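Local structure of putative uncharacterized protein (Ustilago maydis, 4GNX) at residues Val91-Thr94 against Leu95-Asn98. The protein is probably the smallest subunit of the heterotrimeric replication protein A, the complex that binds single-stranded DNA. Residues are numbered along the deposited sequence; the frame is centred on the assembly and turned at random.
Sequences VDLT and LVEN
D92 caps the first turn of the long helix 93-104 near the C-terminus by bonding to L95, a local contact at the point where the chain, having left the beta-strands, turns into the helix that joins the other subunits. With CG anti to the backbone N (chi1 180°), the D92 carboxylate reaches forward to the first turn, and its OD1 accepts from L95 N at 3.1 Å. The N-H points almost straight at the oxygen (171°) but arrives from above the carboxylate plane. The L95 side chain crosses that of D92 at about a right angle, its CB 3.7 Å from D92 CG. A negative group here would be expected to suit the positive end of the helix dipole.

Behind the cap the helical i to i+4 hydrogen bonds begin: V96 N donates to D92 O and E97 N to L93 O. The next carbonyl, T94 O, takes two donors, both from N98. N98 N reaches it at 3.3 Å, and N98 ND2, coming from the opposite face of the carbonyl plane, at 2.9 Å. The amide is brought back to the turn before by a chi1 of -82°, which sets N98 CG beside its own backbone N. Its other end, OD1, bonds to R441 of a neighbouring subunit.

Apolar contact is slight: V96 CG2 lies 4.2 Å from V91 CG1 and 4.4 Å from L93 CD1. V91 and L93 also lean on F60 of strand 60-68, while E97 OE1 is hydrogen-bonded to S40 in the loop after strand 34-39. L95 packs against A430 of one neighbouring subunit and L125 of another. The arrangement is an aspartate N-cap, opening the helix that follows the OB fold and, as in other replication protein A complexes, enters the three-helix trimerisation core.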
loop_
_atom_site.group_PDB
_atom_site.type_symbol
_atom_site.label_atom_id
_atom_site.label_comp_id
_atom_site.label_asym_id
_atom_site.label_seq_id
_atom_site.Cartn_x
_atom_site.Cartn_y
_atom_site.Cartn_z
ATOM N N VAL A 91 7.502 -8.417 -16.479
ATOM C CA VAL A 91 8.134 -8.548 -15.151
ATOM C C VAL A 91 8.791 -7.231 -14.750
ATOM O O VAL A 91 9.450 -6.618 -15.577
ATOM C CB VAL A 91 9.241 -9.628 -15.184
ATOM C CG1 VAL A 91 10.172 -9.494 -14.002
ATOM C CG2 VAL A 91 8.661 -11.032 -15.221
ATOM N N ASP A 92 8.609 -6.784 -13.510
ATOM C CA ASP A 92 9.216 -5.541 -13.031
ATOM C C ASP A 92 10.468 -5.829 -12.233
ATOM O O ASP A 92 10.395 -6.136 -11.043
ATOM C CB ASP A 92 8.249 -4.757 -12.141
ATOM C CG ASP A 92 8.862 -3.445 -11.610
ATOM O OD1 ASP A 92 10.116 -3.322 -11.649
ATOM O OD2 ASP A 92 8.097 -2.540 -11.159
ATOM N N LEU A 93 11.617 -5.667 -12.877
ATOM C CA LEU A 93 12.916 -5.999 -12.282
ATOM C C LEU A 93 13.307 -5.211 -11.029
ATOM O O LEU A 93 13.927 -5.777 -10.132
ATOM C CB LEU A 93 14.021 -5.924 -13.339
ATOM C CG LEU A 93 14.646 -7.255 -13.780
ATOM C CD1 LEU A 93 13.717 -8.460 -13.659
ATOM C CD2 LEU A 93 15.203 -7.158 -15.192
ATOM N N THR A 94 12.935 -3.933 -10.965
ATOM C CA THR A 94 13.165 -3.134 -9.777
ATOM C C THR A 94 12.376 -3.703 -8.600
ATOM O O THR A 94 12.896 -3.812 -7.480
ATOM C CB THR A 94 12.764 -1.670 -9.999
ATOM O OG1 THR A 94 13.468 -1.145 -11.125
ATOM C CG2 THR A 94 13.099 -0.832 -8.793
ATOM N N LEU A 95 11.124 -4.082 -8.848
ATOM C CA LEU A 95 10.359 -4.750 -7.815
ATOM C C LEU A 95 11.145 -5.952 -7.350
ATOM O O LEU A 95 11.291 -6.173 -6.145
ATOM C CB LEU A 95 8.985 -5.192 -8.321
ATOM C CG LEU A 95 8.101 -5.958 -7.318
ATOM C CD1 LEU A 95 8.303 -5.485 -5.886
ATOM C CD2 LEU A 95 6.641 -5.817 -7.726
ATOM N N VAL A 96 11.666 -6.712 -8.307
ATOM C CA VAL A 96 12.353 -7.941 -7.983
ATOM C C VAL A 96 13.579 -7.681 -7.103
ATOM O O VAL A 96 13.835 -8.446 -6.154
ATOM C CB VAL A 96 12.747 -8.735 -9.247
ATOM C CG1 VAL A 96 13.627 -9.923 -8.869
ATOM C CG2 VAL A 96 11.496 -9.209 -9.976
ATOM N N GLU A 97 14.314 -6.606 -7.396
ATOM C CA GLU A 97 15.546 -6.364 -6.680
ATOM C C GLU A 97 15.221 -6.190 -5.211
ATOM O O GLU A 97 15.891 -6.751 -4.329
ATOM C CB GLU A 97 16.293 -5.165 -7.246
ATOM C CG GLU A 97 17.602 -4.820 -6.531
ATOM C CD GLU A 97 18.577 -5.994 -6.369
ATOM O OE1 GLU A 97 18.626 -6.886 -7.255
ATOM O OE2 GLU A 97 19.314 -6.019 -5.345
ATOM N N ASN A 98 14.134 -5.467 -4.968
ATOM C CA ASN A 98 13.706 -5.140 -3.641
ATOM C C ASN A 98 13.233 -6.337 -2.853
ATOM O O ASN A 98 13.483 -6.456 -1.646
ATOM C CB ASN A 98 12.624 -4.097 -3.730
ATOM C CG ASN A 98 13.194 -2.709 -3.897
ATOM O OD1 ASN A 98 13.789 -2.163 -2.969
ATOM N ND2 ASN A 98 13.026 -2.131 -5.079
#